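Local atomic coordinates of nucleoporin nup120 (Schizosaccharomyces pombe, PDB entry 4GQ2), a protein that serves as a structural component of the nuclear pore complex, whose nucleoporins can also act as docking partners for transiently associated nuclear transport factors. Residues A[184-189]-A[194-199]; A[247-252]-A[313-318]; A[72-77]-A[141-146]. All coordinates share one frame; numbering follows the deposited sequence.

Interaction 1. Residues A[184-189]-A[194-199]; sequences ICVSFF and TKIILN
The carbonyl oxygen of Thr194 is held twice from the facing strand: Val186 N donates to Thr194 O at 3.0 Å, and the CA-H of Cys185 adds a weaker contact, with Cys185 CA 3.3 Å from Thr194 O. In return Thr194 N gives an almost perfectly straight bond to Val186 O (2.9 Å, 179° at the hydrogen). The same two-way exchange recurs between Ile184 and Ile196, where the bond from Ile196 N to Ile184 O is more bent, at 141°. Cys185 and Lys195 form the non-hydrogen-bonded pair between them, as in a regular antiparallel hairpin.

Thr194 divides its side chain between two neighbours. With OG1 opposite the backbone N (chi1 -177°), the hydroxyl bonds to Glu207, while CG2 is left toward the first strand. There CG2 lies 3.5 Å from Phe188 CZ, the ring and the threonine meeting at a slant, and CG2 also packs 3.8 Å from Val186 CB. With an alanine in place of Phe188, Thr194 CG2 would lose its aromatic neighbour and a gap would be likely to open beside it. On the same face Ile184 and Ile196 run side by side in one direction, Ile184 CG2 resting 4.0 Å from Ile196 CB, and Val186 CG2 meets Ile196 CD1. Cys185 SG and the start of the Lys195 chain share the opposite face, but the lysine bends at chi3 and carries its ammonium off to Asn267.

The hairpin forms the two middle strands of a four-stranded antiparallel blade of the beta-propeller, with 173-178 flanking 183-188 and 204-210 flanking 193-199. Its isoleucine and valine face turns to strand 126-133 of the preceding sheet, where Ile184 touches Tyr130 and Val186 touches Ile132.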
ATOM      1  N   ILE A 184      -4.482  46.521  -2.218  1.00 48.82           N
ATOM      2  CA  ILE A 184      -3.460  45.813  -2.981  1.00 57.91           C
ATOM      3  C   ILE A 184      -2.722  46.768  -3.927  1.00 63.93           C
ATOM      4  O   ILE A 184      -3.308  47.710  -4.458  1.00 72.35           O
ATOM      5  CB  ILE A 184      -4.058  44.613  -3.765  1.00 61.74           C
ATOM      6  CG1 ILE A 184      -2.963  43.855  -4.521  1.00 67.91           C
ATOM      7  CG2 ILE A 184      -5.160  45.064  -4.719  1.00 60.82           C
ATOM      8  CD1 ILE A 184      -3.191  42.367  -4.606  1.00 53.50           C
ATOM      9  N   CYS A 185      -1.431  46.525  -4.113  1.00 58.59           N
ATOM     10  CA  CYS A 185      -0.645  47.238  -5.107  1.00 48.68           C
ATOM     11  C   CYS A 185      -0.385  46.364  -6.321  1.00 51.33           C
ATOM     12  O   CYS A 185      -0.109  45.172  -6.193  1.00 49.57           O
ATOM     13  CB  CYS A 185       0.684  47.695  -4.519  1.00 50.42           C
ATOM     14  SG  CYS A 185       0.512  48.914  -3.204  1.00 64.90           S
ATOM     15  N   VAL A 186      -0.472  46.976  -7.497  1.00 53.65           N
ATOM     16  CA  VAL A 186      -0.256  46.292  -8.762  1.00 49.94           C
ATOM     17  C   VAL A 186       0.677  47.149  -9.613  1.00 51.14           C
ATOM     18  O   VAL A 186       0.388  48.315  -9.884  1.00 58.26           O
ATOM     19  CB  VAL A 186      -1.591  46.051  -9.506  1.00 46.90           C
ATOM     20  CG1 VAL A 186      -1.361  45.379 -10.851  1.00 39.48           C
ATOM     21  CG2 VAL A 186      -2.546  45.229  -8.654  1.00 44.23           C
ATOM     22  N   SER A 187       1.804  46.572 -10.014  1.00 48.71           N
ATOM     23  CA  SER A 187       2.753  47.259 -10.886  1.00 47.00           C
ATOM     24  C   SER A 187       2.531  46.832 -12.328  1.00 52.50           C
ATOM     25  O   SER A 187       1.991  45.748 -12.593  1.00 45.92           O
ATOM     26  CB  SER A 187       4.196  46.973 -10.458  1.00 54.07           C
ATOM     27  OG  SER A 187       4.536  45.611 -10.657  1.00 60.14           O
ATOM     28  N   PHE A 188       2.963  47.678 -13.259  1.00 56.08           N
ATOM     29  CA  PHE A 188       2.692  47.445 -14.671  1.00 51.02           C
ATOM     30  C   PHE A 188       3.938  47.093 -15.462  1.00 52.03           C
ATOM     31  O   PHE A 188       5.034  47.549 -15.142  1.00 60.82           O
ATOM     32  CB  PHE A 188       1.956  48.639 -15.281  1.00 52.07           C
ATOM     33  CG  PHE A 188       0.659  48.956 -14.592  1.00 58.07           C
ATOM     34  CD1 PHE A 188      -0.487  48.207 -14.855  1.00 57.20           C
ATOM     35  CD2 PHE A 188       0.583  49.993 -13.665  1.00 52.64           C
ATOM     36  CE1 PHE A 188      -1.683  48.496 -14.217  1.00 62.78           C
ATOM     37  CE2 PHE A 188      -0.614  50.286 -13.022  1.00 54.63           C
ATOM     38  CZ  PHE A 188      -1.747  49.538 -13.301  1.00 56.35           C
ATOM     39  N   PHE A 189       3.752  46.279 -16.498  1.00 47.64           N
ATOM     40  CA  PHE A 189       4.857  45.722 -17.269  1.00 51.06           C
ATOM     41  C   PHE A 189       5.764  46.785 -17.891  1.00 61.33           C
ATOM     42  O   PHE A 189       6.989  46.630 -17.892  1.00 60.50           O
ATOM     43  CB  PHE A 189       4.335  44.777 -18.357  1.00 54.08           C
ATOM     44  CG  PHE A 189       5.423  44.146 -19.172  1.00 55.50           C
ATOM     45  CD1 PHE A 189       6.007  42.954 -18.766  1.00 69.58           C
ATOM     46  CD2 PHE A 189       5.885  44.759 -20.330  1.00 53.48           C
ATOM     47  CE1 PHE A 189       7.024  42.375 -19.507  1.00 77.15           C
ATOM     48  CE2 PHE A 189       6.903  44.190 -21.076  1.00 62.83           C
ATOM     49  CZ  PHE A 189       7.472  42.994 -20.665  1.00 79.54           C
ATOM     50  N   THR A 194       0.047  51.123  -9.217  1.00 56.30           N
ATOM     51  CA  THR A 194      -1.246  51.560  -8.699  1.00 62.80           C
ATOM     52  C   THR A 194      -1.550  50.942  -7.335  1.00 64.41           C
ATOM     53  O   THR A 194      -1.082  49.845  -7.018  1.00 60.00           O
ATOM     54  CB  THR A 194      -2.395  51.239  -9.686  1.00 58.65           C
ATOM     55  OG1 THR A 194      -3.627  51.756  -9.174  1.00 59.09           O
ATOM     56  CG2 THR A 194      -2.548  49.736  -9.894  1.00 56.91           C
ATOM     57  N   LYS A 195      -2.324  51.658  -6.526  1.00 57.69           N
ATOM     58  CA  LYS A 195      -2.893  51.075  -5.321  1.00 62.73           C
ATOM     59  C   LYS A 195      -4.402  50.996  -5.498  1.00 63.89           C
ATOM     60  O   LYS A 195      -5.087  52.020  -5.545  1.00 69.83           O
ATOM     61  CB  LYS A 195      -2.527  51.878  -4.065  1.00 55.14           C
ATOM     62  CG  LYS A 195      -2.968  51.208  -2.771  1.00 63.59           C
ATOM     63  CD  LYS A 195      -2.862  52.130  -1.565  1.00 64.83           C
ATOM     64  CE  LYS A 195      -1.464  52.122  -0.969  1.00 59.67           C
ATOM     65  NZ  LYS A 195      -1.348  53.084   0.162  1.00 55.59           N
ATOM     66  N   ILE A 196      -4.908  49.774  -5.625  1.00 52.26           N
ATOM     67  CA  ILE A 196      -6.339  49.540  -5.711  1.00 53.68           C
ATOM     68  C   ILE A 196      -6.907  49.383  -4.301  1.00 53.06           C
ATOM     69  O   ILE A 196      -6.478  48.503  -3.558  1.00 56.68           O
ATOM     70  CB  ILE A 196      -6.653  48.304  -6.582  1.00 58.75           C
ATOM     71  CG1 ILE A 196      -6.074  48.497  -7.992  1.00 57.71           C
ATOM     72  CG2 ILE A 196      -8.156  48.043  -6.633  1.00 52.52           C
ATOM     73  CD1 ILE A 196      -5.962  47.229  -8.809  1.00 61.53           C
ATOM     74  N   ILE A 197      -7.853  50.256  -3.937  1.00 54.32           N
ATOM     75  CA  ILE A 197      -8.494  50.215  -2.620  1.00 58.57           C
ATOM     76  C   ILE A 197      -9.972  49.885  -2.773  1.00 60.46           C
ATOM     77  O   ILE A 197     -10.710  50.593  -3.462  1.00 69.14           O
ATOM     78  CB  ILE A 197      -8.343  51.540  -1.827  1.00 77.62           C
ATOM     79  CG1 ILE A 197      -6.872  51.937  -1.668  1.00 70.18           C
ATOM     80  CG2 ILE A 197      -8.993  51.434  -0.449  1.00 71.18           C
ATOM     81  CD1 ILE A 197      -6.419  52.997  -2.647  1.00 71.69           C
ATOM     82  N   LEU A 198     -10.393  48.811  -2.112  1.00 57.71           N
ATOM     83  CA  LEU A 198     -11.746  48.290  -2.262  1.00 64.57           C
ATOM     84  C   LEU A 198     -12.590  48.556  -1.030  1.00 63.76           C
ATOM     85  O   LEU A 198     -12.083  48.608   0.094  1.00 59.60           O
ATOM     86  CB  LEU A 198     -11.718  46.783  -2.530  1.00 65.53           C
ATOM     87  CG  LEU A 198     -10.645  46.211  -3.456  1.00 57.24           C
ATOM     88  CD1 LEU A 198     -10.357  44.773  -3.073  1.00 58.57           C
ATOM     89  CD2 LEU A 198     -11.043  46.315  -4.918  1.00 53.39           C
ATOM     90  N   ASN A 199     -13.885  48.731  -1.264  1.00 74.81           N
ATOM     91  CA  ASN A 199     -14.871  48.776  -0.202  1.00 86.51           C
ATOM     92  C   ASN A 199     -15.719  47.525  -0.374  1.00 85.61           C
ATOM     93  O   ASN A 199     -16.662  47.518  -1.167  1.00 80.21           O
ATOM     94  CB  ASN A 199     -15.716  50.048  -0.307  1.00 95.41           C
ATOM     95  CG  ASN A 199     -16.140  50.593   1.046  1.00103.58           C
ATOM     96  OD1 ASN A 199     -15.595  50.220   2.088  1.00100.41           O
ATOM     97  ND2 ASN A 199     -17.110  51.496   1.034  1.00105.33           N
TER

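Interaction 2. Residues A[247-252]-A[313-318]; sequences YNVLVM and YKLNAN
The Tyr247 ring and the Leu315 side chain pass one another, running opposite ways, the ring reaching out from one segment while the leucine comes in from the other. The leucine methyl CD1 does the touching: it lies 3.7 Å from Tyr247 CD2 and 4.0 Å from Tyr247 CE2, meeting one flank of the ring at a slant. Across the ring, the methyl of Ala317 approaches the other flank more loosely, with Ala317 CB 4.5 Å from Tyr247 CE1. Both methyls lie on the same side of the ring plane, and since Leu315 and Ala317 are two residues apart on an extended strand, they face the tyrosine together.

The direction of the ring follows from its first torsion: CG stands opposite the carbonyl carbon (chi1 -41°), which sends the phenol out toward the second segment. The hydroxyl passes beyond the apolar patch and makes a weak hydrogen bond with Ser296.

Val249 is the second surface offered to Leu315. An inverse gamma turn centred on Asn248 brings the chain round between Tyr247 and Val249, and both of these residues direct their CB toward the partner strand. Leu315 CD1 consequently fits the angle between them, 4.2 Å from Val249 CG1 in addition to its ring contact. No hydrogen bond spans the two segments; the contacts between them are apolar packing, burying 190 Å² in total.

The segments belong to successive four-stranded antiparallel sheets of the beta-propeller, where strand 249-254 is the second of its sheet and strand 309-317 the third of the next. Leu315 also packs on Leu244 of strand 238-244, and Val249 reaches Leu324 of strand 324-328, which extends the apolar layer between these sheets.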
ATOM      1  N   TYR A 247       5.974  47.943   9.584  1.00 79.77           N
ATOM      2  CA  TYR A 247       6.276  49.148   8.830  1.00 76.14           C
ATOM      3  C   TYR A 247       5.289  49.160   7.678  1.00 76.91           C
ATOM      4  O   TYR A 247       5.294  48.244   6.858  1.00 93.80           O
ATOM      5  CB  TYR A 247       7.700  49.125   8.268  1.00 74.91           C
ATOM      6  CG  TYR A 247       8.765  48.579   9.188  1.00 71.81           C
ATOM      7  CD1 TYR A 247       8.827  48.953  10.531  1.00 77.30           C
ATOM      8  CD2 TYR A 247       9.735  47.711   8.703  1.00 69.94           C
ATOM      9  CE1 TYR A 247       9.812  48.456  11.368  1.00 77.26           C
ATOM     10  CE2 TYR A 247      10.729  47.215   9.530  1.00 75.16           C
ATOM     11  CZ  TYR A 247      10.761  47.586  10.861  1.00 78.10           C
ATOM     12  OH  TYR A 247      11.748  47.091  11.681  1.00 77.61           O
ATOM     13  N   ASN A 248       4.434  50.175   7.612  1.00 70.45           N
ATOM     14  CA  ASN A 248       3.526  50.311   6.476  1.00 78.97           C
ATOM     15  C   ASN A 248       4.344  50.661   5.223  1.00 73.69           C
ATOM     16  O   ASN A 248       4.269  51.770   4.691  1.00 88.12           O
ATOM     17  CB  ASN A 248       2.442  51.356   6.772  1.00 84.59           C
ATOM     18  CG  ASN A 248       1.175  51.136   5.961  1.00 95.94           C
ATOM     19  OD1 ASN A 248       0.983  50.086   5.342  1.00 96.31           O
ATOM     20  ND2 ASN A 248       0.295  52.133   5.967  1.00103.52           N
ATOM     21  N   VAL A 249       5.122  49.684   4.764  1.00 63.33           N
ATOM     22  CA  VAL A 249       6.219  49.915   3.826  1.00 71.16           C
ATOM     23  C   VAL A 249       6.246  48.912   2.673  1.00 71.34           C
ATOM     24  O   VAL A 249       5.984  47.722   2.857  1.00 78.06           O
ATOM     25  CB  VAL A 249       7.572  49.894   4.582  1.00 72.62           C
ATOM     26  CG1 VAL A 249       8.716  49.426   3.693  1.00 69.95           C
ATOM     27  CG2 VAL A 249       7.860  51.260   5.188  1.00 76.95           C
ATOM     28  N   LEU A 250       6.567  49.419   1.487  1.00 69.93           N
ATOM     29  CA  LEU A 250       6.762  48.606   0.297  1.00 57.43           C
ATOM     30  C   LEU A 250       8.227  48.712  -0.113  1.00 58.28           C
ATOM     31  O   LEU A 250       8.778  49.810  -0.162  1.00 67.77           O
ATOM     32  CB  LEU A 250       5.859  49.112  -0.828  1.00 57.49           C
ATOM     33  CG  LEU A 250       5.320  48.127  -1.867  1.00 63.77           C
ATOM     34  CD1 LEU A 250       4.279  47.202  -1.250  1.00 55.09           C
ATOM     35  CD2 LEU A 250       4.725  48.879  -3.047  1.00 52.18           C
ATOM     36  N   VAL A 251       8.867  47.574  -0.366  1.00 60.06           N
ATOM     37  CA  VAL A 251      10.241  47.560  -0.877  1.00 50.30           C
ATOM     38  C   VAL A 251      10.227  47.099  -2.326  1.00 59.71           C
ATOM     39  O   VAL A 251       9.723  46.018  -2.639  1.00 61.38           O
ATOM     40  CB  VAL A 251      11.189  46.676  -0.037  1.00 51.23           C
ATOM     41  CG1 VAL A 251      12.576  46.625  -0.665  1.00 48.04           C
ATOM     42  CG2 VAL A 251      11.284  47.201   1.387  1.00 58.16           C
ATOM     43  N   MET A 252      10.777  47.934  -3.203  1.00 63.75           N
ATOM     44  CA  MET A 252      10.745  47.682  -4.637  1.00 50.19           C
ATOM     45  C   MET A 252      12.135  47.745  -5.251  1.00 52.01           C
ATOM     46  O   MET A 252      13.001  48.494  -4.787  1.00 52.29           O
ATOM     47  CB  MET A 252       9.828  48.688  -5.335  1.00 48.76           C
ATOM     48  CG  MET A 252       8.504  48.929  -4.623  1.00 59.44           C
ATOM     49  SD  MET A 252       7.643  50.416  -5.172  1.00 71.65           S
ATOM     50  CE  MET A 252       8.784  51.710  -4.696  1.00 69.95           C
ATOM     51  N   TYR A 313      20.190  43.434   3.740  1.00 63.98           N
ATOM     52  CA  TYR A 313      20.063  44.811   4.189  1.00 60.58           C
ATOM     53  C   TYR A 313      19.197  44.886   5.438  1.00 65.17           C
ATOM     54  O   TYR A 313      18.218  44.151   5.567  1.00 72.65           O
ATOM     55  CB  TYR A 313      19.425  45.676   3.101  1.00 62.51           C
ATOM     56  CG  TYR A 313      20.267  45.879   1.862  1.00 77.89           C
ATOM     57  CD1 TYR A 313      20.324  44.903   0.871  1.00 68.85           C
ATOM     58  CD2 TYR A 313      20.989  47.060   1.666  1.00 82.54           C
ATOM     59  CE1 TYR A 313      21.086  45.085  -0.270  1.00 68.21           C
ATOM     60  CE2 TYR A 313      21.752  47.253   0.521  1.00 74.17           C
ATOM     61  CZ  TYR A 313      21.795  46.260  -0.442  1.00 71.73           C
ATOM     62  OH  TYR A 313      22.546  46.422  -1.582  1.00 78.32           O
ATOM     63  N   LYS A 314      19.561  45.787   6.346  1.00 69.66           N
ATOM     64  CA  LYS A 314      18.751  46.085   7.521  1.00 66.06           C
ATOM     65  C   LYS A 314      17.884  47.307   7.237  1.00 65.31           C
ATOM     66  O   LYS A 314      18.363  48.304   6.690  1.00 75.35           O
ATOM     67  CB  LYS A 314      19.652  46.340   8.738  1.00 61.00           C
ATOM     68  CG  LYS A 314      18.923  46.697  10.026  1.00 69.07           C
ATOM     69  CD  LYS A 314      18.480  45.465  10.803  1.00 81.64           C
ATOM     70  CE  LYS A 314      17.510  45.808  11.929  1.00 83.89           C
ATOM     71  NZ  LYS A 314      18.162  46.462  13.098  1.00 83.63           N
ATOM     72  N   LEU A 315      16.606  47.216   7.592  1.00 61.15           N
ATOM     73  CA  LEU A 315      15.713  48.362   7.525  1.00 64.64           C
ATOM     74  C   LEU A 315      15.623  49.008   8.901  1.00 76.64           C
ATOM     75  O   LEU A 315      15.275  48.355   9.891  1.00 72.34           O
ATOM     76  CB  LEU A 315      14.316  47.966   7.041  1.00 56.36           C
ATOM     77  CG  LEU A 315      13.608  48.825   5.979  1.00 67.97           C
ATOM     78  CD1 LEU A 315      12.120  48.531   5.998  1.00 73.90           C
ATOM     79  CD2 LEU A 315      13.834  50.327   6.124  1.00 69.27           C
ATOM     80  N   ASN A 316      15.948  50.297   8.945  1.00 84.28           N
ATOM     81  CA  ASN A 316      15.901  51.080  10.168  1.00 77.30           C
ATOM     82  C   ASN A 316      14.875  52.198  10.038  1.00 84.35           C
ATOM     83  O   ASN A 316      14.923  52.991   9.094  1.00 73.68           O
ATOM     84  CB  ASN A 316      17.289  51.646  10.484  1.00 82.06           C
ATOM     85  CG  ASN A 316      18.342  50.558  10.641  1.00 87.53           C
ATOM     86  OD1 ASN A 316      18.178  49.630  11.435  1.00 82.05           O
ATOM     87  ND2 ASN A 316      19.431  50.669   9.882  1.00 82.09           N
ATOM     88  N   ALA A 317      13.935  52.233  10.978  1.00100.09           N
ATOM     89  CA  ALA A 317      12.877  53.239  10.993  1.00113.37           C
ATOM     90  C   ALA A 317      12.953  54.074  12.266  1.00133.12           C
ATOM     91  O   ALA A 317      13.231  53.543  13.343  1.00141.66           O
ATOM     92  CB  ALA A 317      11.514  52.571  10.878  1.00100.78           C
ATOM     93  N   ASN A 318      12.715  55.378  12.136  1.00133.85           N
ATOM     94  CA  ASN A 318      12.692  56.277  13.295  1.00131.93           C
ATOM     95  C   ASN A 318      11.339  56.955  13.519  1.00125.67           C
ATOM     96  O   ASN A 318      10.302  56.468  13.068  1.00116.43           O
ATOM     97  CB  ASN A 318      13.830  57.313  13.233  1.00115.90           C
ATOM     98  CG  ASN A 318      13.766  58.204  11.998  1.00112.80           C
ATOM     99  OD1 ASN A 318      14.686  58.208  11.182  1.00109.25           O
ATOM    100  ND2 ASN A 318      12.691  58.976  11.866  1.00113.86           N
TER

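Interaction 3. Residues A[72-77]-A[141-146]; sequences QTLRWS and IRLSKT
Leu74 and Leu143 make the apolar part of the contact, meeting end to end with Leu74 CD1 3.7 Å from Leu143 CD1. A chi1 of -58° sets CG of Leu74 opposite the carbonyl carbon, which directs its CD1 at the leucine of the other segment; Leu143 has a similar first torsion. Both leucines also rest on Ile86 of strand 83-88, which brings a third aliphatic side chain to the meeting point.

Polar against aliphatic contact is the second kind. The Gln72 and Lys145 chains, both stretched out, run past one another in antiparallel fashion, and the amide oxygen lies alongside the lysine methylenes: Gln72 OE1 is 3.4 Å from Lys145 CG and 3.6 Å from Lys145 CE. The two polar ends are occupied elsewhere, for Gln72 NE2 bonds to Asp88 and the Lys145 ammonium forms salt bridges with both Glu96 and Asp125.

Hydrogen bonds stay within each segment or lead outside the pair. Arg75 NE and NH2 both donate to Ser77 OG, and the same guanidinium reaches the backbone oxygens of Tyr536 and Lys539. On the other segment Thr146 N donates weakly to Ser144 OG, a capping bond at the turn into the following helix.

Across the two segments themselves there is no hydrogen bond, and these adjoining sheets of the propeller domain meet here through leucine methyls and an amide oxygen laid along a lysine stem. Lys145 CE, bonded to the ammonium nitrogen, probably carries part of its positive charge, and the approach of Gln72 OE1 to it is therefore likely to be mildly attractive, while the two acidic partners probably stabilise the charged form of the lysine.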
ATOM      1  N   GLN A  72      -3.913  28.221   9.232  1.00 71.88           N
ATOM      2  CA  GLN A  72      -4.188  27.413   8.053  1.00 80.46           C
ATOM      3  C   GLN A  72      -3.098  27.680   7.019  1.00 66.95           C
ATOM      4  O   GLN A  72      -2.700  28.828   6.808  1.00 54.13           O
ATOM      5  CB  GLN A  72      -5.581  27.690   7.481  1.00 84.66           C
ATOM      6  CG  GLN A  72      -6.125  26.526   6.657  1.00 90.06           C
ATOM      7  CD  GLN A  72      -7.638  26.529   6.510  1.00 85.64           C
ATOM      8  OE1 GLN A  72      -8.281  27.581   6.538  1.00 88.79           O
ATOM      9  NE2 GLN A  72      -8.216  25.340   6.346  1.00 66.13           N
ATOM     10  N   THR A  73      -2.601  26.608   6.406  1.00 53.10           N
ATOM     11  CA  THR A  73      -1.542  26.699   5.410  1.00 48.63           C
ATOM     12  C   THR A  73      -2.073  26.135   4.097  1.00 44.59           C
ATOM     13  O   THR A  73      -2.394  24.952   3.997  1.00 47.18           O
ATOM     14  CB  THR A  73      -0.262  25.969   5.868  1.00 49.60           C
ATOM     15  OG1 THR A  73       0.128  26.446   7.163  1.00 61.23           O
ATOM     16  CG2 THR A  73       0.874  26.213   4.902  1.00 42.42           C
ATOM     17  N   LEU A  74      -2.181  27.005   3.101  1.00 44.58           N
ATOM     18  CA  LEU A  74      -2.885  26.684   1.871  1.00 40.65           C
ATOM     19  C   LEU A  74      -1.981  26.703   0.656  1.00 43.63           C
ATOM     20  O   LEU A  74      -1.201  27.633   0.460  1.00 39.65           O
ATOM     21  CB  LEU A  74      -4.056  27.649   1.667  1.00 40.78           C
ATOM     22  CG  LEU A  74      -5.105  27.698   2.787  1.00 45.24           C
ATOM     23  CD1 LEU A  74      -6.130  28.784   2.492  1.00 41.36           C
ATOM     24  CD2 LEU A  74      -5.781  26.340   2.984  1.00 40.83           C
ATOM     25  N   ARG A  75      -2.101  25.673  -0.169  1.00 37.74           N
ATOM     26  CA  ARG A  75      -1.318  25.594  -1.377  1.00 40.13           C
ATOM     27  C   ARG A  75      -2.192  25.844  -2.598  1.00 38.68           C
ATOM     28  O   ARG A  75      -3.146  25.106  -2.859  1.00 41.59           O
ATOM     29  CB  ARG A  75      -0.598  24.244  -1.456  1.00 43.07           C
ATOM     30  CG  ARG A  75      -0.213  23.787  -2.852  1.00 35.22           C
ATOM     31  CD  ARG A  75       0.912  24.602  -3.465  1.00 34.19           C
ATOM     32  NE  ARG A  75       0.988  24.291  -4.890  1.00 37.13           N
ATOM     33  CZ  ARG A  75       1.892  23.490  -5.440  1.00 36.06           C
ATOM     34  NH1 ARG A  75       2.842  22.933  -4.695  1.00 31.34           N
ATOM     35  NH2 ARG A  75       1.845  23.248  -6.745  1.00 33.88           N
ATOM     36  N   TRP A  76      -1.854  26.902  -3.333  1.00 37.66           N
ATOM     37  CA  TRP A  76      -2.570  27.269  -4.547  1.00 33.62           C
ATOM     38  C   TRP A  76      -1.766  26.925  -5.751  1.00 35.64           C
ATOM     39  O   TRP A  76      -0.536  26.956  -5.722  1.00 37.02           O
ATOM     40  CB  TRP A  76      -2.911  28.755  -4.563  1.00 39.49           C
ATOM     41  CG  TRP A  76      -1.717  29.681  -4.483  1.00 37.72           C
ATOM     42  CD1 TRP A  76      -1.098  30.165  -3.336  1.00 37.05           C
ATOM     43  CD2 TRP A  76      -0.970  30.285  -5.598  1.00 31.67           C
ATOM     44  NE1 TRP A  76      -0.051  30.996  -3.653  1.00 37.85           N
ATOM     45  CE2 TRP A  76       0.081  31.114  -4.986  1.00 35.02           C
ATOM     46  CE3 TRP A  76      -1.062  30.229  -6.983  1.00 33.10           C
ATOM     47  CZ2 TRP A  76       0.994  31.838  -5.754  1.00 33.62           C
ATOM     48  CZ3 TRP A  76      -0.140  30.970  -7.751  1.00 35.81           C
ATOM     49  CH2 TRP A  76       0.863  31.751  -7.151  1.00 30.23           C
ATOM     50  N   SER A  77      -2.461  26.575  -6.825  1.00 33.46           N
ATOM     51  CA  SER A  77      -1.813  26.305  -8.099  1.00 34.99           C
ATOM     52  C   SER A  77      -2.725  26.848  -9.192  1.00 34.11           C
ATOM     53  O   SER A  77      -3.948  26.917  -9.011  1.00 33.82           O
ATOM     54  CB  SER A  77      -1.582  24.796  -8.274  1.00 35.26           C
ATOM     55  OG  SER A  77      -0.882  24.243  -7.161  1.00 35.45           O
ATOM     56  N   ILE A 141     -11.765  37.168  -3.745  1.00 53.03           N
ATOM     57  CA  ILE A 141     -12.383  35.915  -3.301  1.00 44.87           C
ATOM     58  C   ILE A 141     -12.229  35.682  -1.802  1.00 45.55           C
ATOM     59  O   ILE A 141     -11.109  35.647  -1.279  1.00 56.44           O
ATOM     60  CB  ILE A 141     -11.823  34.698  -4.075  1.00 52.33           C
ATOM     61  CG1 ILE A 141     -12.086  34.842  -5.576  1.00 46.48           C
ATOM     62  CG2 ILE A 141     -12.443  33.399  -3.570  1.00 60.32           C
ATOM     63  CD1 ILE A 141     -11.169  33.996  -6.439  1.00 49.02           C
ATOM     64  N   ARG A 142     -13.360  35.530  -1.117  1.00 49.55           N
ATOM     65  CA  ARG A 142     -13.371  35.222   0.313  1.00 58.11           C
ATOM     66  C   ARG A 142     -13.462  33.715   0.545  1.00 54.89           C
ATOM     67  O   ARG A 142     -14.388  33.063   0.066  1.00 50.95           O
ATOM     68  CB  ARG A 142     -14.533  35.918   1.018  1.00 65.50           C
ATOM     69  CG  ARG A 142     -14.277  37.358   1.436  1.00 80.28           C
ATOM     70  CD  ARG A 142     -15.299  37.763   2.491  1.00 99.24           C
ATOM     71  NE  ARG A 142     -15.537  39.204   2.570  1.00 89.89           N
ATOM     72  CZ  ARG A 142     -16.326  39.890   1.746  1.00 82.73           C
ATOM     73  NH1 ARG A 142     -16.951  39.284   0.741  1.00 85.66           N
ATOM     74  NH2 ARG A 142     -16.482  41.192   1.918  1.00 77.02           N
ATOM     75  N   LEU A 143     -12.495  33.173   1.278  1.00 57.79           N
ATOM     76  CA  LEU A 143     -12.445  31.740   1.544  1.00 57.51           C
ATOM     77  C   LEU A 143     -13.190  31.390   2.813  1.00 51.22           C
ATOM     78  O   LEU A 143     -12.989  32.013   3.857  1.00 71.17           O
ATOM     79  CB  LEU A 143     -10.999  31.261   1.680  1.00 58.40           C
ATOM     80  CG  LEU A 143     -10.107  31.209   0.439  1.00 66.98           C
ATOM     81  CD1 LEU A 143      -8.669  30.932   0.854  1.00 61.44           C
ATOM     82  CD2 LEU A 143     -10.602  30.165  -0.552  1.00 65.31           C
ATOM     83  N   SER A 144     -14.046  30.385   2.719  1.00 51.68           N
ATOM     84  CA  SER A 144     -14.638  29.790   3.905  1.00 50.90           C
ATOM     85  C   SER A 144     -13.897  28.494   4.243  1.00 50.43           C
ATOM     86  O   SER A 144     -13.656  27.651   3.362  1.00 48.69           O
ATOM     87  CB  SER A 144     -16.126  29.529   3.682  1.00 48.10           C
ATOM     88  OG  SER A 144     -16.704  28.914   4.818  1.00 67.18           O
ATOM     89  N   LYS A 145     -13.526  28.350   5.513  1.00 52.39           N
ATOM     90  CA  LYS A 145     -12.935  27.107   6.019  1.00 58.66           C
ATOM     91  C   LYS A 145     -13.856  25.905   5.789  1.00 58.73           C
ATOM     92  O   LYS A 145     -13.387  24.786   5.582  1.00 59.52           O
ATOM     93  CB  LYS A 145     -12.586  27.232   7.503  1.00 59.09           C
ATOM     94  CG  LYS A 145     -11.388  28.127   7.773  1.00 84.93           C
ATOM     95  CD  LYS A 145     -11.018  28.153   9.247  1.00 84.57           C
ATOM     96  CE  LYS A 145      -9.804  29.041   9.476  1.00 98.04           C
ATOM     97  NZ  LYS A 145      -9.340  29.002  10.890  1.00112.52           N
ATOM     98  N   THR A 146     -15.162  26.159   5.816  1.00 51.01           N
ATOM     99  CA  THR A 146     -16.195  25.155   5.551  1.00 52.53           C
ATOM    100  C   THR A 146     -15.982  24.410   4.235  1.00 48.57           C
ATOM    101  O   THR A 146     -16.294  23.221   4.133  1.00 55.43           O
ATOM    102  CB  THR A 146     -17.592  25.817   5.534  1.00 59.97           C
ATOM    103  OG1 THR A 146     -17.912  26.276   6.850  1.00 62.73           O
ATOM    104  CG2 THR A 146     -18.673  24.845   5.083  1.00 68.37           C
TER

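Overall arrangement
Along the chain the contacts follow one another in series, interaction 3 first, then interaction 1, then interaction 2, all within the beta-propeller domain. Interaction 1 lies inside one four-stranded sheet, whereas interactions 3 and 2 each join two successive sheets, so the set shows both how a blade is built and how blades are packed together. The centres of interactions 1 and 2 are about 20 Å apart, and these two touch where Cys185 SG meets Leu250 CD2 at 4.2 Å. Interaction 3 stands apart, its centre about 22 Å from that of interaction 1 and about 29 Å from that of interaction 2. The arrangement is consistent with a propeller whose blades pack as one body.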